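Local coordinates for uncharacterized protein (PDB 4Q0Y), which is of unknown function but has a hot-dog, thioesterase-like fold, at residues B[40-45]-B[120-125]; B[91-96]-B[125-130]. One frame throughout, in Å; residues are numbered along the deposited sequence. Where two conformers were deposited one is given.

Contact 1: B[40-45]-B[120-125]; sequences KVIMNS and TNILKE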
ATOM      1  N   LYS B  40       6.677  -0.103   1.252  1.00 14.01           N
ATOM      2  CA  LYS B  40       6.305   1.074   0.433  1.00 14.02           C
ATOM      3  C   LYS B  40       5.056   1.747   0.987  1.00 13.52           C
ATOM      4  O   LYS B  40       5.007   2.971   1.113  1.00 15.28           O
ATOM      5  CB  LYS B  40       6.070   0.692  -1.034  1.00 15.39           C
ATOM      6  CG  LYS B  40       5.763   1.889  -1.937  1.00 19.29           C
ATOM      7  CD  LYS B  40       5.395   1.456  -3.358  1.00 23.11           C
ATOM      8  CE  LYS B  40       3.940   1.679  -3.688  1.00 28.26           C
ATOM      9  NZ  LYS B  40       3.646   1.407  -5.122  1.00 28.79           N
ATOM     10  N   VAL B  41       4.033   0.941   1.256  1.00 15.26           N
ATOM     11  CA  VAL B  41       2.748   1.442   1.719  1.00 17.60           C
ATOM     12  C   VAL B  41       2.924   2.222   3.036  1.00 16.81           C
ATOM     13  O   VAL B  41       2.407   3.331   3.170  1.00 18.32           O
ATOM     14  CB  VAL B  41       1.714   0.309   1.849  1.00 18.95           C
ATOM     15  CG1 VAL B  41       0.477   0.750   2.621  1.00 20.92           C
ATOM     16  CG2 VAL B  41       1.319  -0.179   0.447  1.00 21.94           C
ATOM     17  N   ILE B  42       3.699   1.659   3.969  1.00 17.09           N
ATOM     18  CA  ILE B  42       4.021   2.361   5.230  1.00 17.52           C
ATOM     19  C   ILE B  42       4.728   3.692   4.956  1.00 16.85           C
ATOM     20  O   ILE B  42       4.291   4.734   5.471  1.00 17.03           O
ATOM     21  CB  ILE B  42       4.874   1.485   6.175  1.00 17.80           C
ATOM     22  CG1 ILE B  42       3.998   0.351   6.702  1.00 21.61           C
ATOM     23  CG2 ILE B  42       5.488   2.330   7.309  1.00 16.55           C
ATOM     24  CD1 ILE B  42       4.767  -0.753   7.388  1.00 22.47           C
HETATM   25  N   MSE B  43       5.772   3.662   4.121  1.00 17.25           N
HETATM   26  CA  MSE B  43       6.571   4.861   3.822  1.00 17.68           C
HETATM   27  C   MSE B  43       5.742   5.952   3.167  1.00 18.90           C
HETATM   28  O   MSE B  43       5.940   7.137   3.468  1.00 21.03           O
HETATM   29  CB  MSE B  43       7.818   4.561   2.996  1.00 17.33           C
HETATM   30  CG  MSE B  43       8.839   3.687   3.738  1.00 16.91           C
HETATM   31 SE   MSE B  43       9.530   4.531   5.385  0.75 18.08          SE
HETATM   32  CE  MSE B  43      10.357   6.084   4.499  1.00 23.60           C
ATOM     33  N   ASN B  44       4.805   5.581   2.291  1.00 15.36           N
ATOM     34  CA  ASN B  44       3.895   6.563   1.667  1.00 15.97           C
ATOM     35  C   ASN B  44       2.736   7.044   2.561  1.00 18.37           C
ATOM     36  O   ASN B  44       2.002   7.949   2.161  1.00 20.54           O
ATOM     37  CB  ASN B  44       3.303   6.022   0.363  1.00 17.95           C
ATOM     38  CG  ASN B  44       4.271   6.094  -0.799  1.00 20.28           C
ATOM     39  OD1 ASN B  44       5.179   6.931  -0.824  1.00 23.45           O
ATOM     40  ND2 ASN B  44       4.020   5.297  -1.804  1.00 18.11           N
ATOM     41  N   SER B  45       2.554   6.427   3.725  1.00 17.37           N
ATOM     42  CA  SER B  45       1.455   6.763   4.609  1.00 18.73           C
ATOM     43  C   SER B  45       1.900   7.366   5.948  1.00 17.08           C
ATOM     44  O   SER B  45       1.043   7.590   6.822  1.00 18.90           O
ATOM     45  CB  SER B  45       0.575   5.528   4.777  1.00 20.18           C
ATOM     46  OG  SER B  45       1.205   4.573   5.558  1.00 24.18           O
ATOM     47  N   THR B 120       3.138  -2.336  13.251  1.00 16.37           N
ATOM     48  CA  THR B 120       4.179  -3.180  13.843  1.00 15.79           C
ATOM     49  C   THR B 120       4.069  -4.623  13.356  1.00 16.94           C
ATOM     50  O   THR B 120       5.097  -5.226  13.045  1.00 16.93           O
ATOM     51  CB  THR B 120       4.130  -3.106  15.382  1.00 18.63           C
ATOM     52  OG1 THR B 120       4.526  -1.796  15.761  1.00 17.01           O
ATOM     53  CG2 THR B 120       5.069  -4.114  16.058  1.00 19.68           C
ATOM     54  N   ASN B 121       2.850  -5.146  13.269  1.00 17.50           N
ATOM     55  CA  ASN B 121       2.619  -6.513  12.799  1.00 19.96           C
ATOM     56  C   ASN B 121       3.125  -6.680  11.350  1.00 17.90           C
ATOM     57  O   ASN B 121       3.795  -7.672  11.016  1.00 17.46           O
ATOM     58  CB  ASN B 121       1.130  -6.885  12.963  1.00 24.02           C
ATOM     59  CG  ASN B 121       0.685  -6.967  14.435  1.00 29.52           C
ATOM     60  OD1 ASN B 121       1.498  -7.049  15.365  1.00 34.60           O
ATOM     61  ND2 ASN B 121      -0.615  -6.936  14.643  1.00 34.78           N
ATOM     62  N   ILE B 122       2.871  -5.666  10.520  1.00 15.86           N
ATOM     63  CA  ILE B 122       3.364  -5.644   9.130  1.00 18.15           C
ATOM     64  C   ILE B 122       4.912  -5.574   9.113  1.00 15.86           C
ATOM     65  O   ILE B 122       5.557  -6.302   8.359  1.00 15.94           O
ATOM     66  CB  ILE B 122       2.728  -4.494   8.313  1.00 18.72           C
ATOM     67  CG1 ILE B 122       1.217  -4.709   8.178  1.00 22.77           C
ATOM     68  CG2 ILE B 122       3.379  -4.354   6.933  1.00 18.61           C
ATOM     69  CD1 ILE B 122       0.464  -3.461   7.769  1.00 26.60           C
ATOM     70  N   LEU B 123       5.495  -4.699   9.936  1.00 14.48           N
ATOM     71  CA  LEU B 123       6.953  -4.582  10.032  1.00 15.16           C
ATOM     72  C   LEU B 123       7.618  -5.872  10.482  1.00 14.69           C
ATOM     73  O   LEU B 123       8.670  -6.238   9.948  1.00 14.97           O
ATOM     74  CB  LEU B 123       7.367  -3.430  10.939  1.00 14.67           C
ATOM     75  CG  LEU B 123       7.061  -2.038  10.376  1.00 16.14           C
ATOM     76  CD1 LEU B 123       7.220  -1.011  11.489  1.00 17.27           C
ATOM     77  CD2 LEU B 123       7.936  -1.694   9.186  1.00 16.09           C
ATOM     78  N   LYS B 124       6.975  -6.574  11.423  1.00 15.53           N
ATOM     79  CA  LYS B 124       7.434  -7.914  11.834  1.00 16.96           C
ATOM     80  C   LYS B 124       7.457  -8.921  10.682  1.00 19.30           C
ATOM     81  O   LYS B 124       8.391  -9.709  10.588  1.00 22.13           O
ATOM     82  CB  LYS B 124       6.647  -8.441  13.036  1.00 17.18           C
ATOM     83  CG  LYS B 124       6.992  -7.662  14.307  1.00 19.15           C
ATOM     84  CD  LYS B 124       6.042  -7.868  15.473  1.00 21.68           C
ATOM     85  CE  LYS B 124       6.001  -9.299  15.958  1.00 27.07           C
ATOM     86  NZ  LYS B 124       5.137  -9.399  17.175  1.00 26.16           N
ATOM     87  N   GLU B 125       6.471  -8.846   9.780  1.00 19.23           N
ATOM     88  CA  GLU B 125       6.461  -9.681   8.572  1.00 22.40           C
ATOM     89  C   GLU B 125       7.624  -9.329   7.630  1.00 19.13           C
ATOM     90  O   GLU B 125       8.295 -10.231   7.097  1.00 19.54           O
ATOM     91  CB  GLU B 125       5.129  -9.596   7.810  1.00 23.34           C
ATOM     92  CG  GLU B 125       3.969 -10.196   8.584  1.00 25.08           C
ATOM     93  CD  GLU B 125       2.593  -9.827   8.057  1.00 28.97           C
ATOM     94  OE1 GLU B 125       2.470  -9.139   7.020  1.00 27.63           O
ATOM     95  OE2 GLU B 125       1.622 -10.205   8.745  1.00 36.61           O
TER
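Ile122 and Leu123 receive the CD1 methyl of Ile42 between them, where helix 117-126 passes helix 33-44. The backbones stay well apart, with 8.9 Å between the CA atoms of Ile42 and Ile122, and the side chains span the gap by van der Waals packing alone. Ile122 meets its partner through the shorter branch: its CG2 lies 3.9 Å from Ile42 CD1. With chi1 at -64° this CG2 is trans to the backbone N, whereas the longer CG1 arm leads elsewhere and its CD1 remains 5.1 Å from Ile42 CD1. The two isoleucines run antiparallel, each side chain sliding past the other rather than butting end-on. The next residue, Leu123, leaves the helix on a different line and brings the end of its side chain back toward the neighbouring helix. Its CD2 comes to 3.8 Å from Ile42 CD1, and its CG is also close, at 4.0 Å. About Ile42 CD1, the directions to Ile122 CG2 and Leu123 CD2 are roughly at right angles, so the methyl rests against two successive residues of one helical turn. Ile42 presents it on a stretched CG1 arm, CD1 being trans to CA (chi2 167°). Ile42 and Leu123 are buried, while Ile122 is more open to solvent. Leu123 also packs on Phe39 of helix 33-44. Further along, Glu125 forms a salt bridge to Lys38, adding a polar link between the same two helices. The arrangement is a helix-helix contact on one face of a curved antiparallel sheet, consistent with the hot-dog, thioesterase-like fold of this protein.

Contact 2: B[91-96]-B[125-130]; sequences LYILVG and EIFLNV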
ATOM      1  N   LEU B  91      17.482   5.070   7.254  1.00 12.21           N
ATOM      2  CA  LEU B  91      16.569   5.020   8.390  1.00 12.61           C
ATOM      3  C   LEU B  91      17.133   4.175   9.510  1.00 13.09           C
ATOM      4  O   LEU B  91      17.840   3.206   9.274  1.00 11.83           O
ATOM      5  CB  LEU B  91      15.231   4.441   7.967  1.00 12.77           C
ATOM      6  CG  LEU B  91      14.561   5.011   6.713  1.00 14.07           C
ATOM      7  CD1 LEU B  91      13.338   4.174   6.379  1.00 14.57           C
ATOM      8  CD2 LEU B  91      14.184   6.461   6.939  1.00 15.43           C
ATOM      9  N   TYR B  92      16.762   4.533  10.742  1.00 10.94           N
ATOM     10  CA  TYR B  92      16.892   3.632  11.907  1.00 11.98           C
ATOM     11  C   TYR B  92      15.492   3.113  12.172  1.00 13.08           C
ATOM     12  O   TYR B  92      14.541   3.900  12.218  1.00 13.67           O
ATOM     13  CB  TYR B  92      17.443   4.346  13.158  1.00 12.25           C
ATOM     14  CG  TYR B  92      18.588   5.335  12.910  1.00 13.28           C
ATOM     15  CD1 TYR B  92      19.618   5.066  11.977  1.00 13.62           C
ATOM     16  CD2 TYR B  92      18.681   6.502  13.659  1.00 14.34           C
ATOM     17  CE1 TYR B  92      20.654   5.965  11.761  1.00 14.52           C
ATOM     18  CE2 TYR B  92      19.720   7.410  13.452  1.00 14.98           C
ATOM     19  CZ  TYR B  92      20.697   7.139  12.499  1.00 14.84           C
ATOM     20  OH  TYR B  92      21.732   8.015  12.299  1.00 15.99           O
ATOM     21  N   ILE B  93      15.355   1.801  12.369  1.00 12.63           N
ATOM     22  CA  ILE B  93      14.034   1.221  12.624  1.00 13.33           C
ATOM     23  C   ILE B  93      14.071   0.376  13.886  1.00 13.01           C
ATOM     24  O   ILE B  93      15.019  -0.379  14.084  1.00 12.33           O
ATOM     25  CB  ILE B  93      13.483   0.474  11.380  1.00 16.09           C
ATOM     26  CG1 ILE B  93      12.001   0.184  11.544  1.00 17.62           C
ATOM     27  CG2 ILE B  93      14.262  -0.806  11.089  1.00 16.61           C
ATOM     28  CD1 ILE B  93      11.276   0.014  10.227  1.00 19.64           C
ATOM     29  N   LEU B  94      13.067   0.590  14.752  1.00 13.92           N
ATOM     30  CA  LEU B  94      12.915  -0.126  16.018  1.00 13.83           C
ATOM     31  C   LEU B  94      11.526  -0.737  15.983  1.00 14.85           C
ATOM     32  O   LEU B  94      10.533  -0.009  15.994  1.00 13.39           O
ATOM     33  CB  LEU B  94      13.056   0.852  17.170  1.00 14.38           C
ATOM     34  CG  LEU B  94      14.385   1.581  17.276  1.00 16.55           C
ATOM     35  CD1 LEU B  94      14.271   2.704  18.307  1.00 19.00           C
ATOM     36  CD2 LEU B  94      15.503   0.615  17.624  1.00 17.94           C
ATOM     37  N   VAL B  95      11.453  -2.063  15.892  1.00 14.89           N
ATOM     38  CA  VAL B  95      10.196  -2.774  15.623  1.00 16.49           C
ATOM     39  C   VAL B  95       9.749  -3.579  16.838  1.00 17.16           C
ATOM     40  O   VAL B  95      10.454  -4.507  17.251  1.00 16.66           O
ATOM     41  CB  VAL B  95      10.305  -3.735  14.411  1.00 15.14           C
ATOM     42  CG1 VAL B  95       8.979  -4.451  14.125  1.00 14.65           C
ATOM     43  CG2 VAL B  95      10.784  -3.001  13.170  1.00 14.62           C
ATOM     44  N   GLY B  96       8.564  -3.261  17.364  1.00 16.78           N
ATOM     45  CA  GLY B  96       7.920  -4.079  18.363  1.00 18.71           C
ATOM     46  C   GLY B  96       8.463  -3.993  19.767  1.00 19.59           C
ATOM     47  O   GLY B  96       9.187  -4.891  20.224  1.00 19.67           O
ATOM     48  N   GLU B 125       6.471  -8.846   9.780  1.00 19.23           N
ATOM     49  CA  GLU B 125       6.461  -9.681   8.572  1.00 22.40           C
ATOM     50  C   GLU B 125       7.624  -9.329   7.630  1.00 19.13           C
ATOM     51  O   GLU B 125       8.295 -10.231   7.097  1.00 19.54           O
ATOM     52  CB  GLU B 125       5.129  -9.596   7.810  1.00 23.34           C
ATOM     53  CG  GLU B 125       3.969 -10.196   8.584  1.00 25.08           C
ATOM     54  CD  GLU B 125       2.593  -9.827   8.057  1.00 28.97           C
ATOM     55  OE1 GLU B 125       2.470  -9.139   7.020  1.00 27.63           O
ATOM     56  OE2 GLU B 125       1.622 -10.205   8.745  1.00 36.61           O
ATOM     57  N   ILE B 126       7.837  -8.036   7.427  1.00 15.84           N
ATOM     58  CA  ILE B 126       8.884  -7.541   6.517  1.00 15.41           C
ATOM     59  C   ILE B 126      10.300  -7.920   6.996  1.00 16.04           C
ATOM     60  O   ILE B 126      11.145  -8.356   6.171  1.00 16.77           O
ATOM     61  CB  ILE B 126       8.822  -6.011   6.333  1.00 16.68           C
ATOM     62  CG1 ILE B 126       7.519  -5.630   5.636  1.00 17.62           C
ATOM     63  CG2 ILE B 126      10.031  -5.475   5.556  1.00 16.43           C
ATOM     64  CD1 ILE B 126       7.120  -4.185   5.853  1.00 18.30           C
ATOM     65  N   PHE B 127      10.533  -7.774   8.295  1.00 16.78           N
ATOM     66  CA  PHE B 127      11.857  -7.984   8.882  1.00 18.39           C
ATOM     67  C   PHE B 127      12.065  -9.372   9.517  1.00 19.66           C
ATOM     68  O   PHE B 127      13.090  -9.596  10.167  1.00 23.02           O
ATOM     69  CB  PHE B 127      12.207  -6.826   9.815  1.00 18.99           C
ATOM     70  CG  PHE B 127      12.399  -5.537   9.073  1.00 17.57           C
ATOM     71  CD1 PHE B 127      13.561  -5.341   8.310  1.00 17.93           C
ATOM     72  CD2 PHE B 127      11.385  -4.582   9.014  1.00 17.73           C
ATOM     73  CE1 PHE B 127      13.716  -4.203   7.559  1.00 17.65           C
ATOM     74  CE2 PHE B 127      11.529  -3.440   8.257  1.00 17.76           C
ATOM     75  CZ  PHE B 127      12.706  -3.242   7.530  1.00 18.81           C
ATOM     76  N   LEU B 128      11.154 -10.315   9.272  1.00 21.42           N
ATOM     77  CA  LEU B 128      11.323 -11.707   9.723  1.00 25.37           C
ATOM     78  C   LEU B 128      12.483 -12.354   8.949  1.00 25.69           C
ATOM     79  O   LEU B 128      12.506 -12.246   7.726  1.00 25.89           O
ATOM     80  CB  LEU B 128      10.042 -12.522   9.452  1.00 26.64           C
ATOM     81  CG  LEU B 128       9.992 -14.026   9.768  1.00 32.40           C
ATOM     82  CD1 LEU B 128      10.192 -14.262  11.253  1.00 33.39           C
ATOM     83  CD2 LEU B 128       8.670 -14.607   9.306  1.00 35.61           C
ATOM     84  N   ASN B 129      13.416 -12.995   9.660  1.00 27.11           N
ATOM     85  CA  ASN B 129      14.504 -13.777   9.037  0.50 29.69           C
ATOM     86  C   ASN B 129      15.292 -13.037   7.940  1.00 26.17           C
ATOM     87  O   ASN B 129      15.435 -13.539   6.803  1.00 26.58           O
ATOM     88  CB  ASN B 129      13.960 -15.106   8.474  0.50 31.48           C
ATOM     89  CG  ASN B 129      13.376 -16.011   9.538  0.50 34.25           C
ATOM     90  OD1 ASN B 129      13.880 -16.084  10.657  0.50 37.21           O
ATOM     91  ND2 ASN B 129      12.319 -16.726   9.179  0.50 33.99           N
ATOM     92  N   VAL B 130      15.781 -11.844   8.257  1.00 25.02           N
ATOM     93  CA  VAL B 130      16.697 -11.130   7.351  1.00 23.67           C
ATOM     94  C   VAL B 130      17.973 -11.971   7.366  1.00 26.17           C
ATOM     95  O   VAL B 130      18.526 -12.250   8.431  1.00 26.43           O
ATOM     96  CB  VAL B 130      17.068  -9.722   7.820  1.00 22.91           C
ATOM     97  CG1 VAL B 130      18.106  -9.078   6.871  1.00 21.65           C
ATOM     98  CG2 VAL B 130      15.826  -8.844   7.924  1.00 20.96           C
TER
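Ile93 and Phe127 approach from opposite directions, one from strand 83-95 and the other from the point where the chain leaves helix 117-126. The CG1 arm of Ile93 is trans to the backbone N (chi1 -166°) and extended beyond it, which carries CD1 off the strand to 4.0 Å from Phe127 CE2. The methyl reaches the ring obliquely, so the contact is ordinary apolar packing without a stack. Leu94, next in sequence, points to the other side of the sheet and packs on Phe16 and Phe66. This alternation is that of a regular strand: the backbone of 91-95 is hydrogen-bonded to strand 68-80 at Leu91, Ile93 and Val95 and to strand 102-106 at Tyr92 and Leu94, placing it inside the antiparallel sheet of the hot-dog-like fold, with Ile93 and Val95 turned to the helix-bearing face. Val95 touches the same ring more loosely, its CG2 lying 4.5 Å from Phe127 CD2, again at an oblique angle. This CG2 is also 4.2 Å from Ile93 CD1, and the two methyls form a small apolar patch against the CD2-CE2 side of the ring. Phe127 is the first residue to depart from helical backbone angles, yet it still turns its side chain back to the sheet, where it also packs on Ile72 of strand 68-80. Within its own segment the ring is covered on one face by CG2 of the preceding Ile126, 3.7 Å above the plane and displaced toward the rim.

How the contacts relate
Both contacts use helix 117-126 and share Glu125: contact 1 joins the helix to helix 33-44, and contact 2 joins its C-terminal end to strand 83-95. Their centres are 9 Å apart, and their segments alternate along the chain. They merge directly through Leu123, whose CD2 lies 3.9 Å from Ile93 CD1 and whose CB lies 3.7 Å from Val95 CG1, so that one apolar layer continues from the helix pair to the sheet. Lys124 adds its CG, 3.8 Å from Val95 CG1. A bound cadmium ion lies about 8 Å from the side chain of Val95, and the side chain of Leu123 is about 11 Å from a cadmium ion; neither is close enough to bind one.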